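Local coordinates for protein acyl-CoA dehydrogenase (Mycobacterium thermoresistibile, PDB 3PFD) that catalyses the oxidation of saturated acyl-CoA to 2,3-dehydroacyl-CoA, using bound flavin adenine dinucleotide as cofactor, at residues 295-300 / 349-354; 303-308 / 342-347. All blocks are in the same frame, centred on the assembly; numbering follows the deposited sequence.

Contact 1: 295-300 / 349-354; sequences QFMLAD and VQLFGG. With FDA (dihydroflavine-adenine dinucleotide), chain B.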
loop_
_atom_site.group_PDB
_atom_site.type_symbol
_atom_site.label_atom_id
_atom_site.label_comp_id
_atom_site.label_asym_id
_atom_site.label_seq_id
_atom_site.Cartn_x
_atom_site.Cartn_y
_atom_site.Cartn_z
ATOM N N GLN C 295 11.873 3.012 -13.498
ATOM C CA GLN C 295 11.415 4.372 -13.790
ATOM C C GLN C 295 10.160 4.709 -12.964
ATOM O O GLN C 295 10.066 5.780 -12.387
ATOM C CB GLN C 295 11.176 4.564 -15.297
ATOM C CG GLN C 295 12.452 4.319 -16.137
ATOM C CD GLN C 295 12.228 4.277 -17.653
ATOM O OE1 GLN C 295 11.116 4.055 -18.153
ATOM N NE2 GLN C 295 13.310 4.517 -18.396
ATOM N N PHE C 296 9.207 3.791 -12.898
ATOM C CA PHE C 296 7.950 4.058 -12.164
ATOM C C PHE C 296 8.180 4.165 -10.659
ATOM O O PHE C 296 7.574 5.003 -9.999
ATOM C CB PHE C 296 6.875 2.993 -12.483
ATOM C CG PHE C 296 6.182 3.188 -13.837
ATOM C CD1 PHE C 296 6.749 3.993 -14.837
ATOM C CD2 PHE C 296 4.985 2.528 -14.110
ATOM C CE1 PHE C 296 6.099 4.186 -16.072
ATOM C CE2 PHE C 296 4.341 2.668 -15.358
ATOM C CZ PHE C 296 4.899 3.510 -16.337
ATOM N N MET C 297 9.061 3.326 -10.132
ATOM C CA MET C 297 9.410 3.384 -8.723
ATOM C C MET C 297 10.094 4.713 -8.376
ATOM O O MET C 297 9.762 5.326 -7.368
ATOM C CB MET C 297 10.279 2.189 -8.301
ATOM C CG MET C 297 10.640 2.229 -6.825
ATOM S SD MET C 297 11.719 0.902 -6.272
ATOM C CE MET C 297 10.576 -0.477 -6.178
ATOM N N LEU C 298 11.017 5.161 -9.230
ATOM C CA LEU C 298 11.645 6.494 -9.056
ATOM C C LEU C 298 10.616 7.624 -9.088
ATOM O O LEU C 298 10.676 8.539 -8.271
ATOM C CB LEU C 298 12.778 6.739 -10.081
ATOM C CG LEU C 298 14.013 5.815 -9.964
ATOM C CD1 LEU C 298 14.888 5.848 -11.236
ATOM C CD2 LEU C 298 14.865 6.122 -8.741
ATOM N N ALA C 299 9.668 7.549 -10.034
ATOM C CA ALA C 299 8.597 8.531 -10.118
ATOM C C ALA C 299 7.753 8.498 -8.829
ATOM O O ALA C 299 7.413 9.550 -8.275
ATOM C CB ALA C 299 7.706 8.234 -11.360
ATOM N N ASP C 300 7.390 7.298 -8.361
ATOM C CA ASP C 300 6.613 7.194 -7.119
ATOM C C ASP C 300 7.369 7.872 -5.952
ATOM O O ASP C 300 6.771 8.565 -5.126
ATOM C CB ASP C 300 6.291 5.738 -6.757
ATOM C CG ASP C 300 5.278 5.093 -7.706
ATOM O OD1 ASP C 300 4.563 5.811 -8.436
ATOM O OD2 ASP C 300 5.194 3.844 -7.719
ATOM N N VAL C 349 17.484 1.451 -1.201
ATOM C CA VAL C 349 18.319 0.260 -0.970
ATOM C C VAL C 349 18.071 -0.763 -2.094
ATOM O O VAL C 349 19.011 -1.353 -2.668
ATOM C CB VAL C 349 18.027 -0.375 0.408
ATOM C CG1 VAL C 349 18.680 -1.750 0.507
ATOM C CG2 VAL C 349 18.546 0.551 1.534
ATOM N N GLN C 350 16.788 -0.979 -2.402
ATOM C CA GLN C 350 16.404 -1.949 -3.421
ATOM C C GLN C 350 17.022 -1.617 -4.775
ATOM O O GLN C 350 17.519 -2.515 -5.481
ATOM C CB GLN C 350 14.866 -2.040 -3.532
ATOM C CG GLN C 350 14.376 -3.152 -4.493
ATOM C CD GLN C 350 14.651 -4.558 -3.944
ATOM O OE1 GLN C 350 14.801 -4.727 -2.735
ATOM N NE2 GLN C 350 14.681 -5.573 -4.826
ATOM N N LEU C 351 16.989 -0.329 -5.145
ATOM C CA LEU C 351 17.450 0.066 -6.468
ATOM C C LEU C 351 18.967 -0.061 -6.703
ATOM O O LEU C 351 19.407 -0.144 -7.842
ATOM C CB LEU C 351 16.945 1.464 -6.829
ATOM C CG LEU C 351 15.449 1.492 -7.114
ATOM C CD1 LEU C 351 15.006 2.916 -7.327
ATOM C CD2 LEU C 351 15.056 0.610 -8.299
ATOM N N PHE C 352 19.743 -0.073 -5.629
ATOM C CA PHE C 352 21.203 -0.325 -5.681
ATOM C C PHE C 352 21.529 -1.828 -5.776
ATOM O O PHE C 352 22.689 -2.232 -6.028
ATOM C CB PHE C 352 21.867 0.222 -4.417
ATOM C CG PHE C 352 22.217 1.698 -4.474
ATOM C CD1 PHE C 352 21.227 2.675 -4.440
ATOM C CD2 PHE C 352 23.554 2.107 -4.562
ATOM C CE1 PHE C 352 21.566 4.039 -4.492
ATOM C CE2 PHE C 352 23.886 3.466 -4.598
ATOM C CZ PHE C 352 22.902 4.427 -4.559
ATOM N N GLY C 353 20.520 -2.660 -5.546
ATOM C CA GLY C 353 20.722 -4.104 -5.540
ATOM C C GLY C 353 21.635 -4.473 -4.384
ATOM O O GLY C 353 21.514 -3.917 -3.309
ATOM N N GLY C 354 22.569 -5.393 -4.611
ATOM C CA GLY C 354 23.453 -5.853 -3.520
ATOM C C GLY C 354 24.271 -4.743 -2.873
ATOM O O GLY C 354 24.408 -4.678 -1.637
HETATM P PA FDA B . 21.875 -5.129 -10.130
HETATM O O1A FDA B . 21.671 -6.332 -11.010
HETATM O O2A FDA B . 22.811 -4.024 -10.506
HETATM O O5B FDA B . 20.438 -4.456 -9.857
HETATM C C5B FDA B . 20.318 -3.117 -9.393
HETATM C C4B FDA B . 18.834 -2.785 -9.398
HETATM O O4B FDA B . 18.382 -2.801 -10.769
HETATM C C3B FDA B . 17.974 -3.793 -8.639
HETATM O O3B FDA B . 16.841 -3.135 -8.097
HETATM C C2B FDA B . 17.395 -4.654 -9.746
HETATM O O2B FDA B . 16.154 -5.248 -9.385
HETATM C C1B FDA B . 17.236 -3.665 -10.892
HETATM N N9A FDA B . 17.183 -4.357 -12.206
HETATM C C8A FDA B . 18.205 -5.003 -12.808
HETATM N N7A FDA B . 17.763 -5.507 -13.975
HETATM C C5A FDA B . 16.454 -5.163 -14.134
HETATM C C6A FDA B . 15.492 -5.405 -15.128
HETATM N N6A FDA B . 15.810 -6.120 -16.253
HETATM N N1A FDA B . 14.222 -4.928 -14.952
HETATM C C2A FDA B . 13.901 -4.215 -13.850
HETATM N N3A FDA B . 14.815 -3.978 -12.891
HETATM C C4A FDA B . 16.091 -4.438 -13.001
HETATM N N1 FDA B . 25.272 -14.389 -5.384
HETATM C C2 FDA B . 25.928 -15.571 -5.472
HETATM O O2 FDA B . 26.436 -15.941 -6.550
HETATM N N3 FDA B . 26.078 -16.355 -4.377
HETATM C C4 FDA B . 25.553 -16.011 -3.190
HETATM O O4 FDA B . 25.708 -16.800 -2.238
HETATM C C4X FDA B . 24.847 -14.809 -3.063
HETATM N N5 FDA B . 24.589 -14.321 -1.834
HETATM C C5X FDA B . 24.264 -13.006 -1.647
HETATM C C6 FDA B . 24.377 -12.439 -0.373
HETATM C C7 FDA B . 24.284 -11.059 -0.189
HETATM C C7M FDA B . 24.416 -10.503 1.209
HETATM C C8 FDA B . 24.064 -10.212 -1.276
HETATM C C8M FDA B . 23.973 -8.690 -1.117
HETATM C C9 FDA B . 23.966 -10.777 -2.547
HETATM C C9A FDA B . 24.059 -12.155 -2.748
HETATM N N10 FDA B . 24.253 -12.664 -4.058
HETATM C C10 FDA B . 24.730 -13.992 -4.198
HETATM C "C1'" FDA B . 24.157 -11.777 -5.241
HETATM C "C2'" FDA B . 22.727 -11.288 -5.525
HETATM O "O2'" FDA B . 21.988 -12.348 -6.147
HETATM C "C3'" FDA B . 22.758 -10.021 -6.378
HETATM O "O3'" FDA B . 22.988 -8.890 -5.515
HETATM C "C4'" FDA B . 21.429 -9.812 -7.101
HETATM O "O4'" FDA B . 21.282 -10.856 -8.065
HETATM C "C5'" FDA B . 21.327 -8.443 -7.763
HETATM O "O5'" FDA B . 22.502 -8.146 -8.529
HETATM P P FDA B . 23.288 -6.773 -8.253
HETATM O O1P FDA B . 23.574 -6.657 -6.791
HETATM O O2P FDA B . 24.444 -6.708 -9.261
HETATM O O3P FDA B . 22.208 -5.629 -8.619
#

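Contact 2: 303-308 / 342-347; sequences MKIEAA and MEVTTD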
loop_
_atom_site.group_PDB
_atom_site.type_symbol
_atom_site.label_atom_id
_atom_site.label_comp_id
_atom_site.label_asym_id
_atom_site.label_seq_id
_atom_site.Cartn_x
_atom_site.Cartn_y
_atom_site.Cartn_z
ATOM N N MET C 303 7.353 11.810 -6.481
ATOM C CA MET C 303 6.010 12.348 -6.349
ATOM C C MET C 303 5.612 12.499 -4.880
ATOM O O MET C 303 5.117 13.558 -4.469
ATOM C CB MET C 303 5.017 11.412 -7.062
ATOM C CG MET C 303 3.545 11.708 -6.858
ATOM S SD MET C 303 2.504 10.609 -7.888
ATOM C CE MET C 303 2.760 9.010 -7.128
ATOM N N LYS C 304 5.771 11.405 -4.133
ATOM C CA LYS C 304 5.480 11.353 -2.708
ATOM C C LYS C 304 6.372 12.274 -1.899
ATOM O O LYS C 304 5.872 12.954 -0.996
ATOM C CB LYS C 304 5.565 9.910 -2.179
ATOM C CG LYS C 304 4.401 9.018 -2.716
ATOM C CD LYS C 304 4.503 7.587 -2.136
ATOM C CE LYS C 304 3.467 6.658 -2.759
ATOM N NZ LYS C 304 3.314 5.429 -1.890
ATOM N N ILE C 305 7.675 12.314 -2.218
ATOM C CA ILE C 305 8.562 13.283 -1.541
ATOM C C ILE C 305 8.092 14.746 -1.709
ATOM O O ILE C 305 8.146 15.547 -0.754
ATOM C CB ILE C 305 10.008 13.196 -2.020
ATOM C CG1 ILE C 305 10.651 11.872 -1.580
ATOM C CG2 ILE C 305 10.820 14.376 -1.484
ATOM C CD1 ILE C 305 12.012 11.612 -2.245
ATOM N N GLU C 306 7.629 15.091 -2.910
ATOM C CA GLU C 306 7.217 16.479 -3.159
ATOM C C GLU C 306 5.920 16.790 -2.405
ATOM O O GLU C 306 5.794 17.869 -1.850
ATOM C CB GLU C 306 7.075 16.776 -4.662
ATOM C CG GLU C 306 6.608 18.202 -5.009
ATOM C CD GLU C 306 7.575 19.329 -4.505
ATOM O OE1 GLU C 306 8.727 19.050 -4.114
ATOM O OE2 GLU C 306 7.173 20.500 -4.515
ATOM N N ALA C 307 4.975 15.850 -2.372
ATOM C CA ALA C 307 3.759 16.032 -1.568
ATOM C C ALA C 307 4.091 16.221 -0.083
ATOM O O ALA C 307 3.601 17.153 0.564
ATOM C CB ALA C 307 2.790 14.868 -1.750
ATOM N N ALA C 308 4.951 15.355 0.437
ATOM C CA ALA C 308 5.379 15.468 1.834
ATOM C C ALA C 308 6.037 16.839 2.099
ATOM O O ALA C 308 5.742 17.485 3.109
ATOM C CB ALA C 308 6.320 14.363 2.169
ATOM N N MET C 342 10.230 6.225 4.972
ATOM C CA MET C 342 10.409 4.784 5.181
ATOM C C MET C 342 10.285 4.005 3.879
ATOM O O MET C 342 11.100 3.110 3.587
ATOM C CB MET C 342 9.409 4.242 6.236
ATOM C CG MET C 342 9.843 2.934 6.883
ATOM S SD MET C 342 11.436 3.023 7.750
ATOM C CE MET C 342 12.561 2.184 6.571
ATOM N N GLU C 343 9.223 4.307 3.127
ATOM C CA GLU C 343 8.998 3.678 1.835
ATOM C C GLU C 343 10.108 4.040 0.826
ATOM O O GLU C 343 10.630 3.173 0.157
ATOM C CB GLU C 343 7.583 4.034 1.285
ATOM C CG GLU C 343 7.369 3.676 -0.215
ATOM C CD GLU C 343 5.987 4.115 -0.752
ATOM O OE1 GLU C 343 5.712 3.915 -1.960
ATOM O OE2 GLU C 343 5.186 4.685 0.021
ATOM N N VAL C 344 10.460 5.313 0.732
ATOM C CA VAL C 344 11.466 5.779 -0.232
ATOM C C VAL C 344 12.841 5.168 0.011
ATOM O O VAL C 344 13.488 4.688 -0.941
ATOM C CB VAL C 344 11.567 7.345 -0.267
ATOM C CG1 VAL C 344 12.832 7.803 -0.974
ATOM C CG2 VAL C 344 10.327 7.947 -0.963
ATOM N N THR C 345 13.275 5.158 1.273
ATOM C CA THR C 345 14.598 4.615 1.632
ATOM C C THR C 345 14.672 3.097 1.480
ATOM O O THR C 345 15.710 2.587 1.086
ATOM C CB THR C 345 15.046 5.003 3.056
ATOM O OG1 THR C 345 14.119 4.500 4.009
ATOM C CG2 THR C 345 15.176 6.538 3.205
ATOM N N THR C 346 13.575 2.396 1.789
ATOM C CA THR C 346 13.450 0.944 1.515
ATOM C C THR C 346 13.634 0.648 0.018
ATOM O O THR C 346 14.343 -0.289 -0.351
ATOM C CB THR C 346 12.093 0.372 2.017
ATOM O OG1 THR C 346 11.999 0.612 3.422
ATOM C CG2 THR C 346 12.007 -1.131 1.814
ATOM N N ASP C 347 12.982 1.465 -0.811
ATOM C CA ASP C 347 13.108 1.434 -2.275
ATOM C C ASP C 347 14.521 1.743 -2.787
ATOM O O ASP C 347 15.018 1.072 -3.698
ATOM C CB ASP C 347 12.132 2.445 -2.904
ATOM C CG ASP C 347 10.696 1.953 -2.923
ATOM O OD1 ASP C 347 10.417 0.748 -2.596
ATOM O OD2 ASP C 347 9.834 2.804 -3.250
#

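Contact 1: 295-300 / 349-354
Met-297 and Leu-298 close on Leu-351 where antiparallel helices 292-321 and 326-352 of the acyl-CoA dehydrogenase C-terminal helical domain lie side by side, the second helix ending at a flavin site. Leu-351 is the shared partner: CG and both methyls lie near the sulfur of Met-297, and CD1 also meets Leu-298. With CG anti to the backbone N (chi1 -179°) and chi2 also trans, Met-297 reaches straight across before its methyl bends off at the sulfur. Met-297 SD therefore makes the touch, 3.9 Å from Leu-351 CG and equally near CD2, as the two chains slide past each other in opposite directions. Leu-298 leaves its helix less directly, yet its end swings inward: Leu-298 CD2 meets Leu-351 CD1 at 3.5 Å, the tighter of the two apolar meetings. Thr-278 of helix 256-280 touches both leucines, and Val-294 and Met-301 add further cover to Leu-351.

Around Leu-351 the backbone also faces the dinucleotide. Gln-350 O accepts a hydrogen bond from the ribose hydroxyl O3B (2.8 Å), while the Gln-350 side chain, kinked at chi2 (69°), leads away to a third subunit, where Lys-371, Gln-374 and Gln-381 take up its amide. Gly-353 leaves helical phi/psi with positive phi (65°). Having no side chain, it lets the diphosphate lie close, with Gly-353 CA 3.7 Å from O3P of the dinucleotide. The next amide finishes the grip: Gly-354 N donates to phosphate oxygen O1P over 2.7 Å.

Contact 2: 303-308 / 342-347
Lys-304 and Glu-343 meet in a salt bridge in which one ammonium faces both carboxylate oxygens. Lys-304 NZ lies 2.8 Å from Glu-343 OE2, whose syn lone pair it uses, and the same distance from Glu-343 OE1, where the hydrogen bond is weak. The near-equal reach places Lys-304 NZ at the mouth of the carboxylate, 3.2 Å from Glu-343 CD. Both side chains are extended beyond CG and run across each other at about a right angle; Glu-343 starts with CG anti to its backbone N (chi1 167°), which carries the carboxylate out toward the lysine. The methylenes follow the charge in, Lys-304 CD coming within 3.7 Å of Glu-343 OE2. One residue further on in each helix the pairing becomes apolar. Ile-305 CG1 packs on Val-344 CG2 at 4.0 Å and its CD1 on Val-344 CG1, again with the side chains perpendicular.

These pairs sit on two neighbouring helices of the C-terminal helical bundle, 292-321 and 326-352, with Ile-305 and Val-344 CA atoms 8.2 Å apart. Helix 256-280 backs the buried side: Ala-267, Gln-268 and Leu-271 pack on Ile-305. Val-340 lies against Lys-304, and Met-301 against Val-344.

Farther out, Thr-346 turns its hydroxyl back along its own helix. Thr-346 OG1 donates to Met-342 O over 2.7 Å, at a C=O...donor angle of 156°, while Thr-346 N reaches that oxygen from the opposite face of the carbonyl plane, so two donors hold it. Glu-306 is divided between subunits: OE1 forms a salt bridge with Arg-309 of its own helix, and OE2 another with Arg-318 of the second subunit.

How the contacts relate
Contacts 1 and 2 are successive levels of one helix pair, 292-321 against 326-352, their centres about 11 Å apart; because the helices are antiparallel, contact 2 lies nearer the short connection between the helices. The levels touch directly, Met-297 SD of contact 1 being 3.7 Å from Asp-347 CG of contact 2. Met-301 fills the span between, packing on both Leu-351 and Val-344. Contact 1 includes flavin-pocket residues, whereas the Val-344 side chain is about 14 Å from a bound dinucleotide. Lys-371 of the third subunit bonds to both levels, through Gln-350 OE1 and Thr-346 O, and both contacts also border the second subunit.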